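Local coordinates for uncharacterized protein (Bacteroides uniformis, PDB 4K61) that is of unknown function but belongs to the DUF2874 family and has a PepSY-like, putative beta-lactamase-inhibitor-like domain, at residues M54-W59 and N132-A137; E60-V65 and G81-V86; V98-G103 and I113-T118; L107-Q112 and A124-Y129. One frame throughout, in Å; residues are numbered along the deposited sequence. Where two conformers were deposited one is given.

Contact 1: residues M54-W59 and N132-A137; sequences MQQTDW and NPLGAA
Gln56 NE2 donates to Leu134 O at 2.8 Å, the one hydrogen bond that joins strand 52-58 to the C-terminal tail in this contact. It is a nearly straight bond, with 162° at the hydrogen. The donor lies in the carbonyl plane, on a lone pair of Leu134 O, and that oxygen in turn sits close to the plane of the Gln56 amide. The glutamine gets there by reaching straight out from the strand, extended beyond CG. The same amide is also used on its other branch: OE1 rests against Leu134 CB at 3.6 Å, with CD1 of that leucine a little farther off. Met54, a selenomethionine, comes in from the same face of the strand. Its chain runs out extended and then bends at the last torsion (chi3 66°), laying CE 4.0 Å from both Leu134 O and Ala136 CA. On the tail side the backbone makes a type I turn closed by Gly135 N to Asn132 O, 2.8 Å, which leaves the Leu134 carbonyl directed at Gln56. Phe139 of the terminal helix touches Met54, Gln56 and Leu134 alike, and Ala136 N is held by Asp27 OD2. The contact is buried close to the centre of the chain, so the bond gives the NE2 hydrogen and the Leu134 oxygen a partner each; flanked by Met54, Leu134 and Phe139, it ties the tail to the middle of the sheet.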
loop_
_atom_site.group_PDB
_atom_site.type_symbol
_atom_site.label_atom_id
_atom_site.label_comp_id
_atom_site.label_asym_id
_atom_site.label_seq_id
_atom_site.Cartn_x
_atom_site.Cartn_y
_atom_site.Cartn_z
HETATM N N MSE A 54 3.356 4.620 7.730
HETATM C CA MSE A 54 3.339 3.815 6.502
HETATM C C MSE A 54 3.157 4.758 5.344
HETATM O O MSE A 54 2.468 5.795 5.458
HETATM C CB MSE A 54 2.192 2.787 6.557
HETATM C CG MSE A 54 2.120 1.967 5.255
HETATM SE SE MSE A 54 1.079 0.321 5.603
HETATM C CE MSE A 54 -0.687 1.169 5.965
ATOM N N GLN A 55 3.719 4.379 4.198
ATOM C CA GLN A 55 3.420 5.011 2.936
ATOM C C GLN A 55 3.203 3.932 1.887
ATOM O O GLN A 55 3.872 2.913 1.904
ATOM C CB GLN A 55 4.573 5.889 2.488
ATOM C CG GLN A 55 4.416 6.463 1.075
ATOM C CD GLN A 55 5.547 7.419 0.765
ATOM O OE1 GLN A 55 5.504 8.590 1.137
ATOM N NE2 GLN A 55 6.576 6.916 0.112
ATOM N N GLN A 56 2.247 4.166 1.015
ATOM C CA GLN A 56 1.980 3.272 -0.081
ATOM C C GLN A 56 2.010 4.028 -1.379
ATOM O O GLN A 56 1.406 5.090 -1.530
ATOM C CB GLN A 56 0.643 2.578 0.102
ATOM C CG GLN A 56 0.636 1.605 1.273
ATOM C CD GLN A 56 -0.700 0.935 1.477
ATOM O OE1 GLN A 56 -1.639 1.083 0.695
ATOM N NE2 GLN A 56 -0.800 0.186 2.563
ATOM N N THR A 57 2.697 3.439 -2.352
ATOM C CA THR A 57 2.655 3.953 -3.721
ATOM C C THR A 57 1.965 2.922 -4.606
ATOM O O THR A 57 2.312 1.734 -4.620
ATOM C CB THR A 57 4.087 4.181 -4.222
ATOM O OG1 THR A 57 4.743 5.095 -3.341
ATOM C CG2 THR A 57 4.117 4.727 -5.620
ATOM N N ASP A 58 0.936 3.381 -5.300
ATOM C CA ASP A 58 0.124 2.521 -6.141
ATOM C C ASP A 58 0.803 2.415 -7.470
ATOM O O ASP A 58 0.679 3.264 -8.328
ATOM C CB ASP A 58 -1.282 3.088 -6.284
ATOM C CG ASP A 58 -2.217 2.158 -7.031
ATOM O OD1 ASP A 58 -1.766 1.111 -7.520
ATOM O OD2 ASP A 58 -3.421 2.483 -7.134
ATOM N N TRP A 59 1.546 1.335 -7.621
ATOM C CA TRP A 59 2.287 1.084 -8.829
ATOM C C TRP A 59 1.399 0.637 -9.976
ATOM O O TRP A 59 1.746 0.821 -11.129
ATOM C CB TRP A 59 3.351 0.024 -8.559
ATOM C CG TRP A 59 4.673 0.541 -8.044
ATOM C CD1 TRP A 59 5.202 1.806 -8.188
ATOM C CD2 TRP A 59 5.688 -0.231 -7.424
ATOM N NE1 TRP A 59 6.453 1.866 -7.615
ATOM C CE2 TRP A 59 6.787 0.627 -7.170
ATOM C CE3 TRP A 59 5.794 -1.578 -7.081
ATOM C CZ2 TRP A 59 7.960 0.181 -6.552
ATOM C CZ3 TRP A 59 6.914 -2.007 -6.447
ATOM C CH2 TRP A 59 8.010 -1.137 -6.200
ATOM N N ASN A 132 -10.758 -3.651 3.664
ATOM C CA ASN A 132 -9.671 -2.701 3.365
ATOM C C ASN A 132 -8.319 -3.401 3.481
ATOM O O ASN A 132 -7.559 -3.156 4.417
ATOM C CB ASN A 132 -9.782 -1.503 4.315
ATOM C CG ASN A 132 -8.816 -0.381 3.975
ATOM O OD1 ASN A 132 -8.426 -0.197 2.818
ATOM N ND2 ASN A 132 -8.435 0.385 4.988
ATOM N N PRO A 133 -8.041 -4.326 2.550
ATOM C CA PRO A 133 -6.865 -5.212 2.665
ATOM C C PRO A 133 -5.492 -4.516 2.702
ATOM O O PRO A 133 -4.552 -5.072 3.292
ATOM C CB PRO A 133 -6.979 -6.117 1.442
ATOM C CG PRO A 133 -7.867 -5.411 0.501
ATOM C CD PRO A 133 -8.790 -4.559 1.308
ATOM N N LEU A 134 -5.392 -3.322 2.128
ATOM C CA LEU A 134 -4.146 -2.529 2.244
ATOM C C LEU A 134 -4.173 -1.543 3.392
ATOM O O LEU A 134 -3.213 -0.798 3.606
ATOM C CB LEU A 134 -3.865 -1.756 0.959
ATOM C CG LEU A 134 -3.434 -2.643 -0.197
ATOM C CD1 LEU A 134 -3.455 -1.822 -1.458
ATOM C CD2 LEU A 134 -2.068 -3.257 0.067
ATOM N N GLY A 135 -5.242 -1.586 4.187
ATOM C CA GLY A 135 -5.330 -0.757 5.363
ATOM C C GLY A 135 -4.315 -1.091 6.428
ATOM O O GLY A 135 -3.620 -2.100 6.382
ATOM N N ALA A 136 -4.301 -0.242 7.448
ATOM C CA ALA A 136 -3.343 -0.308 8.557
ATOM C C ALA A 136 -3.305 -1.645 9.323
ATOM O O ALA A 136 -2.248 -2.052 9.841
ATOM C CB ALA A 136 -3.658 0.828 9.525
ATOM N N ALA A 137 -4.458 -2.298 9.432
ATOM C CA ALA A 137 -4.576 -3.551 10.195
ATOM C C ALA A 137 -3.662 -4.651 9.633
ATOM O O ALA A 137 -3.159 -5.493 10.381
ATOM C CB ALA A 137 -6.023 -4.015 10.202
#

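Contact 2: residues E60-V65 and G81-V86; sequences ETMDEV and GMVQNV
Val86 meets Val65 and Met62 where the loop leaving strand 52-58 folds back over strand 82-90, its neighbour in the antiparallel sheet. The loop opens with an ST turn, in which Thr61 OG1 accepts from Asp63 N, and tightens into a 3-10 turn over 62-64 before helix 67-75. The close packing is all on the inner side. Val86 spreads its two methyls to different partners: CG1, swung opposite the backbone N (chi1 -179°), lies 3.5 Å from Val65 CG1, while CG2 meets the selenium of Met62, a selenomethionine, with SE to CG2 at 3.7 Å. Both partners cross the valine at about a right angle. Met62 is bent at chi2 and again at chi3, which turns the end of its chain toward Tyr70 and Phe73 of helix 67-75; Val100 of strand 97-103 also touches it. Val98 of that strand packs on Val65 and Val86, so the two valines belong to the core between sheet and helix.

The outer side is looser. Met62 CG comes only to 4.1 Å from Val83 CG2, and Val83 is partly exposed. Gln84 and Asn85, which form a classic beta bulge opposite Glu101, have side chains that start out away from the loop. Those of Glu60 and Thr61 leave the backbone away from strand 82-90, and both residues are exposed. What ties this rim down is backbone: Glu60 N donates to Val86 O at 3.2 Å, lying in the carbonyl plane on a lone pair, with 148° at the hydrogen.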
loop_
_atom_site.group_PDB
_atom_site.type_symbol
_atom_site.label_atom_id
_atom_site.label_comp_id
_atom_site.label_asym_id
_atom_site.label_seq_id
_atom_site.Cartn_x
_atom_site.Cartn_y
_atom_site.Cartn_z
ATOM N N GLU A 60 0.255 0.051 -9.646
ATOM C CA GLU A 60 -0.773 -0.382 -10.579
ATOM C C GLU A 60 -0.435 -1.654 -11.367
ATOM O O GLU A 60 -1.275 -2.566 -11.438
ATOM C CB GLU A 60 -1.230 0.750 -11.497
ATOM C CG GLU A 60 -2.239 1.643 -10.817
ATOM C CD GLU A 60 -2.506 2.914 -11.581
ATOM O OE1 GLU A 60 -2.675 2.840 -12.820
ATOM O OE2 GLU A 60 -2.558 3.978 -10.932
ATOM N N THR A 61 0.784 -1.750 -11.900
ATOM C CA THR A 61 1.165 -2.961 -12.636
ATOM C C THR A 61 2.482 -3.542 -12.167
ATOM O O THR A 61 3.283 -2.870 -11.462
ATOM C CB THR A 61 1.268 -2.716 -14.153
ATOM O OG1 THR A 61 2.437 -1.955 -14.434
ATOM C CG2 THR A 61 0.043 -1.994 -14.686
HETATM N N MSE A 62 2.721 -4.774 -12.618
HETATM C CA MSE A 62 3.944 -5.495 -12.275
HETATM C C MSE A 62 5.142 -4.865 -12.942
HETATM O O MSE A 62 6.270 -5.193 -12.592
HETATM C CB MSE A 62 3.840 -6.978 -12.650
HETATM C CG MSE A 62 2.702 -7.695 -11.917
HETATM SE SE MSE A 62 3.128 -7.855 -10.002
HETATM C CE MSE A 62 4.504 -9.269 -10.157
ATOM N N ASP A 63 4.925 -3.985 -13.926
ATOM C CA ASP A 63 6.006 -3.273 -14.627
ATOM C C ASP A 63 6.977 -2.580 -13.668
ATOM O O ASP A 63 8.141 -2.408 -13.982
ATOM C CB ASP A 63 5.445 -2.161 -15.539
ATOM C CG ASP A 63 4.663 -2.688 -16.742
ATOM O OD1 ASP A 63 4.485 -3.920 -16.878
ATOM O OD2 ASP A 63 4.232 -1.830 -17.553
ATOM N N GLU A 64 6.467 -2.190 -12.508
ATOM C CA GLU A 64 7.194 -1.372 -11.535
ATOM C C GLU A 64 7.943 -2.145 -10.467
ATOM O O GLU A 64 8.740 -1.544 -9.741
ATOM C CB GLU A 64 6.227 -0.423 -10.840
ATOM C CG GLU A 64 5.521 0.548 -11.771
ATOM C CD GLU A 64 6.443 1.625 -12.313
ATOM O OE1 GLU A 64 7.553 1.818 -11.785
ATOM O OE2 GLU A 64 6.056 2.319 -13.263
ATOM N N VAL A 65 7.751 -3.457 -10.404
ATOM C CA VAL A 65 8.342 -4.230 -9.315
ATOM C C VAL A 65 9.770 -4.643 -9.645
ATOM O O VAL A 65 10.168 -4.673 -10.800
ATOM C CB VAL A 65 7.471 -5.455 -8.923
ATOM C CG1 VAL A 65 6.021 -5.047 -8.672
ATOM C CG2 VAL A 65 7.551 -6.586 -9.937
ATOM N N GLY A 81 -3.725 -16.228 -11.448
ATOM C CA GLY A 81 -4.706 -15.150 -11.305
ATOM C C GLY A 81 -4.467 -13.919 -12.163
ATOM O O GLY A 81 -3.456 -13.806 -12.845
HETATM N N MSE A 82 -5.414 -12.995 -12.100
HETATM C CA MSE A 82 -5.301 -11.694 -12.743
HETATM C C MSE A 82 -4.774 -10.722 -11.707
HETATM O O MSE A 82 -5.380 -10.559 -10.657
HETATM C CB MSE A 82 -6.717 -11.285 -13.206
HETATM C CG MSE A 82 -7.211 -11.887 -14.519
HETATM SE SE MSE A 82 -7.659 -13.819 -14.349
HETATM C CE MSE A 82 -8.855 -14.130 -15.885
ATOM N N VAL A 83 -3.668 -10.041 -12.003
ATOM C CA VAL A 83 -3.157 -9.019 -11.079
ATOM C C VAL A 83 -4.095 -7.824 -11.070
ATOM O O VAL A 83 -4.380 -7.253 -12.122
ATOM C CB VAL A 83 -1.726 -8.564 -11.430
ATOM C CG1 VAL A 83 -1.292 -7.408 -10.538
ATOM C CG2 VAL A 83 -0.778 -9.737 -11.279
ATOM N N GLN A 84 -4.603 -7.465 -9.897
ATOM C CA GLN A 84 -5.560 -6.380 -9.761
ATOM C C GLN A 84 -5.038 -5.176 -9.022
ATOM O O GLN A 84 -5.597 -4.088 -9.145
ATOM C CB GLN A 84 -6.830 -6.867 -9.067
ATOM C CG GLN A 84 -7.610 -7.829 -9.923
ATOM C CD GLN A 84 -8.793 -8.445 -9.198
ATOM O OE1 GLN A 84 -8.901 -8.375 -7.975
ATOM N NE2 GLN A 84 -9.663 -9.091 -9.954
ATOM N N ASN A 85 -3.967 -5.342 -8.252
ATOM C CA ASN A 85 -3.326 -4.218 -7.583
ATOM C C ASN A 85 -1.891 -4.564 -7.265
ATOM O O ASN A 85 -1.570 -5.726 -6.987
ATOM C CB ASN A 85 -4.085 -3.792 -6.335
ATOM C CG ASN A 85 -3.499 -2.522 -5.669
ATOM O OD1 ASN A 85 -3.905 -1.392 -5.943
ATOM N ND2 ASN A 85 -2.527 -2.723 -4.783
ATOM N N VAL A 86 -1.022 -3.560 -7.390
ATOM C CA VAL A 86 0.390 -3.685 -7.015
ATOM C C VAL A 86 0.767 -2.414 -6.242
ATOM O O VAL A 86 0.585 -1.309 -6.749
ATOM C CB VAL A 86 1.316 -3.837 -8.234
ATOM C CG1 VAL A 86 2.751 -3.990 -7.788
ATOM C CG2 VAL A 86 0.880 -5.051 -9.044
#

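Contact 3: residues V98-G103 and I113-T118; sequences VAVEVG and ILFTPT
The Phe115 ring meets strand 97-103 in two ways: Val98 O lies at its edge, in the ring plane and 3.6 Å from CD1, while Val100 CG2 approaches CE1 at 3.8 Å from an oblique direction. Val69 and Phe73 of helix 67-75 also pack on this ring. Its chi1 of -65° sets CG beside the backbone N, from where the ring leans over the neighbouring strand toward Val100. On the same face, Ile113 reaches across with its CG1 branch, and CD1 ends 3.9 Å from Val102 CG2 and also touches Val100 O. The opposite face carries Ala99 and Leu114, with Ala99 CB against Leu114 CD2 at 3.6 Å and Leu134 of the tail resting on Ala99.

Between the two faces the backbones pair in regular register. Val98 with Phe115 and Val100 with Ile113 are hydrogen-bonded pairs, each closed by two bonds, among them Val100 N to Ile113 O at 2.8 Å; Ala99 with Leu114 is the non-hydrogen-bonded pair between them. There, Ala99 CA points its hydrogen at Ile113 O and Leu114 CA does likewise at Val98 O. The strands run at 155°, antiparallel with some twist. This is the core of a beta hairpin in an antiparallel sheet, its valine, isoleucine and phenylalanine face covered by a helix, consistent with the alpha-beta architecture of the PepSY-like family.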
loop_
_atom_site.group_PDB
_atom_site.type_symbol
_atom_site.label_atom_id
_atom_site.label_comp_id
_atom_site.label_asym_id
_atom_site.label_seq_id
_atom_site.Cartn_x
_atom_site.Cartn_y
_atom_site.Cartn_z
ATOM N N VAL A 98 6.401 -5.419 -1.331
ATOM C CA VAL A 98 5.550 -5.336 -2.514
ATOM C C VAL A 98 4.271 -6.141 -2.236
ATOM O O VAL A 98 4.340 -7.353 -2.016
ATOM C CB VAL A 98 6.196 -5.892 -3.794
ATOM C CG1 VAL A 98 5.303 -5.659 -5.001
ATOM C CG2 VAL A 98 7.552 -5.262 -4.038
ATOM N N ALA A 99 3.125 -5.470 -2.231
ATOM C CA ALA A 99 1.859 -6.132 -1.980
ATOM C C ALA A 99 1.153 -6.333 -3.323
ATOM O O ALA A 99 0.896 -5.367 -4.086
ATOM C CB ALA A 99 0.999 -5.325 -1.042
ATOM N N VAL A 100 0.883 -7.592 -3.648
ATOM C CA VAL A 100 0.228 -7.917 -4.922
ATOM C C VAL A 100 -1.142 -8.524 -4.641
ATOM O O VAL A 100 -1.259 -9.448 -3.837
ATOM C CB VAL A 100 1.043 -8.933 -5.723
ATOM C CG1 VAL A 100 0.301 -9.277 -6.990
ATOM C CG2 VAL A 100 2.427 -8.381 -6.002
ATOM N N GLU A 101 -2.181 -7.995 -5.288
ATOM C CA GLU A 101 -3.515 -8.583 -5.176
ATOM C C GLU A 101 -3.892 -9.238 -6.489
ATOM O O GLU A 101 -3.765 -8.612 -7.549
ATOM C CB GLU A 101 -4.579 -7.564 -4.780
ATOM C CG GLU A 101 -5.886 -8.271 -4.449
ATOM C CD GLU A 101 -6.854 -7.445 -3.603
ATOM O OE1 GLU A 101 -6.394 -6.540 -2.864
ATOM O OE2 GLU A 101 -8.073 -7.755 -3.634
ATOM N N VAL A 102 -4.349 -10.491 -6.409
ATOM C CA VAL A 102 -4.801 -11.220 -7.589
ATOM C C VAL A 102 -6.242 -11.675 -7.439
ATOM O O VAL A 102 -6.658 -12.041 -6.332
ATOM C CB VAL A 102 -3.932 -12.445 -7.883
ATOM C CG1 VAL A 102 -2.517 -12.016 -8.202
ATOM C CG2 VAL A 102 -3.921 -13.433 -6.723
ATOM N N GLY A 103 -6.955 -11.713 -8.564
ATOM C CA GLY A 103 -8.286 -12.300 -8.665
ATOM C C GLY A 103 -8.114 -13.591 -9.455
ATOM O O GLY A 103 -7.395 -13.617 -10.442
ATOM N N ILE A 113 -0.686 -11.099 -1.643
ATOM C CA ILE A 113 0.621 -11.718 -1.401
ATOM C C ILE A 113 1.638 -10.615 -1.115
ATOM O O ILE A 113 1.760 -9.642 -1.886
ATOM C CB ILE A 113 1.063 -12.544 -2.646
ATOM C CG1 ILE A 113 -0.045 -13.503 -3.127
ATOM C CG2 ILE A 113 2.316 -13.344 -2.332
ATOM C CD1 ILE A 113 -0.820 -12.998 -4.321
ATOM N N LEU A 114 2.380 -10.776 -0.016
ATOM C CA LEU A 114 3.388 -9.816 0.419
ATOM C C LEU A 114 4.770 -10.385 0.138
ATOM O O LEU A 114 5.080 -11.474 0.565
ATOM C CB LEU A 114 3.225 -9.495 1.878
ATOM C CG LEU A 114 1.844 -9.052 2.334
ATOM C CD1 LEU A 114 1.912 -8.679 3.814
ATOM C CD2 LEU A 114 1.312 -7.897 1.494
ATOM N N PHE A 115 5.542 -9.634 -0.653
ATOM C CA PHE A 115 6.881 -9.991 -1.031
ATOM C C PHE A 115 7.884 -9.016 -0.410
ATOM O O PHE A 115 7.626 -7.800 -0.352
ATOM C CB PHE A 115 7.053 -9.871 -2.540
ATOM C CG PHE A 115 6.238 -10.827 -3.346
ATOM C CD1 PHE A 115 4.953 -10.504 -3.752
ATOM C CD2 PHE A 115 6.777 -12.051 -3.736
ATOM C CE1 PHE A 115 4.231 -11.376 -4.559
ATOM C CE2 PHE A 115 6.052 -12.934 -4.491
ATOM C CZ PHE A 115 4.782 -12.604 -4.918
ATOM N N THR A 116 9.052 -9.509 -0.015
ATOM C CA THR A 116 10.176 -8.627 0.240
ATOM C C THR A 116 10.679 -8.086 -1.115
ATOM O O THR A 116 10.334 -8.631 -2.170
ATOM C CB THR A 116 11.352 -9.367 0.903
ATOM O OG1 THR A 116 11.871 -10.347 0.003
ATOM C CG2 THR A 116 10.891 -10.049 2.172
ATOM N N PRO A 117 11.510 -7.038 -1.082
ATOM C CA PRO A 117 11.992 -6.497 -2.359
ATOM C C PRO A 117 12.861 -7.482 -3.148
ATOM O O PRO A 117 13.047 -7.300 -4.353
ATOM C CB PRO A 117 12.781 -5.254 -1.925
ATOM C CG PRO A 117 12.181 -4.860 -0.609
ATOM C CD PRO A 117 11.910 -6.184 0.049
ATOM N N THR A 118 13.386 -8.516 -2.494
ATOM C CA THR A 118 14.158 -9.556 -3.179
ATOM C C THR A 118 13.312 -10.778 -3.553
ATOM O O THR A 118 13.840 -11.790 -3.967
ATOM C CB THR A 118 15.382 -10.003 -2.332
ATOM O OG1 THR A 118 14.982 -10.331 -0.995
ATOM C CG2 THR A 118 16.430 -8.896 -2.278
#

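Contact 4: residues L107-Q112 and A124-Y129; sequences LQTKYQ and ARNVTY
Gln112 and Arg125 run side by side because their chains leave the backbone differently: Gln112 is extended, with CG anti to the backbone N (chi1 178°), whereas Arg125 starts out beside its own N and bends at chi3 (-53°), bringing its guanidinium back to the glutamine. The two are a hydrogen-bonded pair in the beta hairpin of strands 110-115 and 121-126, the latter an outermost strand of the sheet. Arg125 NH2 donates to Gln112 OE1 at 3.0 Å, almost straight at 173° and in the guanidinium plane. A water fills in beside this bond, donating to Gln112 O and OE1 and accepting from Arg125 NE. The glutamine's other branch, NE2, goes to Pro133 O, and Arg125 NH2 also reaches Thr138 OG1, so the pair links the edge of the sheet to the tail.

Past Asn126 the pairing becomes mixed. One bond is backbone, Val127 N to Lys110 O at 2.8 Å; in the other the Thr128 hydroxyl replaces a carbonyl, with Lys110 N donating to Thr128 OG1 at 2.9 Å. Asn126 OD1 is gripped twice, by Thr128 N at 3.0 Å in an Asx turn and by Thr128 OG1 at 2.7 Å, which fixes the threonine hydroxyl as an acceptor for Lys110.

On the other face the side chains of Tyr111 and Asn126 cross obliquely, CE1 to CB 3.9 Å, with Tyr78 edge-to-face against the ring. A second water spans them, 3.2 Å from Tyr111 OH and 3.1 Å from Asn126 ND2, whose hydrogen it accepts.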
loop_
_atom_site.group_PDB
_atom_site.type_symbol
_atom_site.label_atom_id
_atom_site.label_comp_id
_atom_site.label_asym_id
_atom_site.label_seq_id
_atom_site.Cartn_x
_atom_site.Cartn_y
_atom_site.Cartn_z
ATOM N N LEU A 107 -13.387 -16.047 -10.352
ATOM C CA LEU A 107 -14.100 -14.815 -10.123
ATOM C C LEU A 107 -14.109 -14.164 -8.720
ATOM O O LEU A 107 -13.516 -13.107 -8.580
ATOM C CB LEU A 107 -15.514 -14.949 -10.691
ATOM C CG LEU A 107 -15.642 -14.903 -12.222
ATOM C CD1 LEU A 107 -14.410 -14.361 -12.958
ATOM C CD2 LEU A 107 -16.069 -16.260 -12.770
ATOM N N GLN A 108 -14.800 -14.707 -7.717
ATOM C CA GLN A 108 -14.969 -13.984 -6.446
ATOM C C GLN A 108 -13.620 -13.896 -5.706
ATOM O O GLN A 108 -13.280 -12.872 -5.129
ATOM C CB GLN A 108 -16.017 -14.651 -5.517
ATOM C CG GLN A 108 -17.216 -15.323 -6.165
ATOM C CD GLN A 108 -17.162 -16.819 -6.066
ATOM O OE1 GLN A 108 -16.790 -17.366 -5.032
ATOM N NE2 GLN A 108 -17.527 -17.494 -7.141
ATOM N N THR A 109 -12.871 -14.981 -5.762
ATOM C CA THR A 109 -11.698 -15.150 -4.897
ATOM C C THR A 109 -10.555 -14.156 -5.138
ATOM O O THR A 109 -10.061 -14.040 -6.256
ATOM C CB THR A 109 -11.160 -16.580 -5.014
ATOM O OG1 THR A 109 -12.235 -17.499 -4.822
ATOM C CG2 THR A 109 -10.116 -16.856 -3.961
ATOM N N LYS A 110 -10.121 -13.472 -4.073
ATOM C CA LYS A 110 -8.986 -12.557 -4.146
ATOM C C LYS A 110 -7.917 -12.945 -3.113
ATOM O O LYS A 110 -8.264 -13.298 -1.982
ATOM C CB LYS A 110 -9.448 -11.134 -3.930
ATOM C CG LYS A 110 -10.353 -10.625 -5.068
ATOM C CD LYS A 110 -10.957 -9.273 -4.764
ATOM C CE LYS A 110 -11.460 -8.500 -5.978
ATOM N NZ LYS A 110 -11.998 -9.385 -7.039
ATOM N N TYR A 111 -6.659 -12.896 -3.530
ATOM C CA TYR A 111 -5.520 -13.133 -2.633
ATOM C C TYR A 111 -4.617 -11.924 -2.605
ATOM O O TYR A 111 -4.455 -11.219 -3.628
ATOM C CB TYR A 111 -4.681 -14.345 -3.062
ATOM C CG TYR A 111 -5.425 -15.647 -3.042
ATOM C CD1 TYR A 111 -5.685 -16.303 -1.836
ATOM C CD2 TYR A 111 -5.885 -16.225 -4.208
ATOM C CE1 TYR A 111 -6.403 -17.495 -1.793
ATOM C CE2 TYR A 111 -6.587 -17.431 -4.180
ATOM C CZ TYR A 111 -6.840 -18.057 -2.970
ATOM O OH TYR A 111 -7.536 -19.236 -2.947
ATOM N N GLN A 112 -4.061 -11.657 -1.437
ATOM C CA GLN A 112 -3.032 -10.665 -1.283
ATOM C C GLN A 112 -1.735 -11.356 -0.883
ATOM O O GLN A 112 -1.690 -12.082 0.138
ATOM C CB GLN A 112 -3.413 -9.654 -0.240
ATOM C CG GLN A 112 -2.342 -8.592 0.009
ATOM C CD GLN A 112 -2.663 -7.799 1.267
ATOM O OE1 GLN A 112 -2.453 -8.269 2.405
ATOM N NE2 GLN A 112 -3.162 -6.599 1.068
ATOM N N ALA A 124 0.664 -14.628 2.651
ATOM C CA ALA A 124 -0.402 -14.604 1.633
ATOM C C ALA A 124 -1.706 -14.841 2.356
ATOM O O ALA A 124 -1.784 -15.672 3.282
ATOM C CB ALA A 124 -0.167 -15.660 0.568
ATOM N N ARG A 125 -2.751 -14.146 1.926
ATOM C CA ARG A 125 -4.046 -14.248 2.547
ATOM C C ARG A 125 -5.168 -14.208 1.526
ATOM O O ARG A 125 -5.055 -13.508 0.510
ATOM C CB ARG A 125 -4.245 -13.103 3.507
ATOM C CG ARG A 125 -3.391 -13.270 4.767
ATOM C CD ARG A 125 -3.678 -12.178 5.786
ATOM N NE ARG A 125 -3.545 -10.870 5.168
ATOM C CZ ARG A 125 -4.023 -9.752 5.695
ATOM N NH1 ARG A 125 -4.626 -9.783 6.882
ATOM N NH2 ARG A 125 -3.874 -8.596 5.048
ATOM N N ASN A 126 -6.214 -14.956 1.831
ATOM C CA ASN A 126 -7.465 -14.829 1.095
ATOM C C ASN A 126 -8.136 -13.574 1.615
ATOM O O ASN A 126 -8.597 -13.523 2.768
ATOM C CB ASN A 126 -8.316 -16.062 1.304
ATOM C CG ASN A 126 -9.599 -16.019 0.518
ATOM O OD1 ASN A 126 -10.187 -14.953 0.344
ATOM N ND2 ASN A 126 -10.076 -17.194 0.107
ATOM N N VAL A 127 -8.243 -12.571 0.770
ATOM C CA VAL A 127 -8.811 -11.287 1.179
ATOM C C VAL A 127 -10.179 -11.011 0.558
ATOM O O VAL A 127 -10.634 -9.869 0.589
ATOM C CB VAL A 127 -7.856 -10.097 0.895
ATOM C CG1 VAL A 127 -6.607 -10.217 1.752
ATOM C CG2 VAL A 127 -7.478 -9.960 -0.589
ATOM N N THR A 128 -10.784 -12.030 -0.034
ATOM C CA THR A 128 -12.098 -11.926 -0.676
ATOM C C THR A 128 -13.097 -11.160 0.179
ATOM O O THR A 128 -13.855 -10.329 -0.332
ATOM C CB THR A 128 -12.667 -13.306 -0.972
ATOM O OG1 THR A 128 -11.716 -14.063 -1.718
ATOM C CG2 THR A 128 -13.972 -13.217 -1.760
ATOM N N TYR A 129 -13.109 -11.444 1.477
ATOM C CA TYR A 129 -14.108 -10.867 2.365
ATOM C C TYR A 129 -13.484 -9.884 3.359
ATOM O O TYR A 129 -14.029 -9.633 4.440
ATOM C CB TYR A 129 -14.868 -12.008 3.038
ATOM C CG TYR A 129 -15.468 -12.955 2.025
ATOM C CD1 TYR A 129 -16.517 -12.542 1.219
ATOM C CD2 TYR A 129 -14.938 -14.225 1.816
ATOM C CE1 TYR A 129 -17.076 -13.392 0.274
ATOM C CE2 TYR A 129 -15.478 -15.080 0.861
ATOM C CZ TYR A 129 -16.558 -14.645 0.097
ATOM O OH TYR A 129 -17.135 -15.474 -0.838
HETATM O O HOH W 1 -8.234 -19.749 0.141
HETATM O O HOH W 2 -1.337 -10.943 2.885
#

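Overall arrangement
After the N-terminal helix and three strands, the chain reaches strand 52-58, and contact 1 opens there; it closes only at the C-terminal tail, so the other three nest inside its long loop. Contact 2 closes first, bringing the loop before helix 67-75 against strand 82-90, with the helix inside the closed loop. Contact 3 opens afterwards, on strand 97-103, which neighbours strand 82-90 in the sheet. Contacts 3 and 4 share strand 110-115 and cross, since contact 4 starts before contact 3 is complete and ends beyond it on strand 121-126. The tail of contact 1 then returns over residues of contacts 2, 3 and 4, joining strands 110-115 and 121-126 to the middle of the sheet.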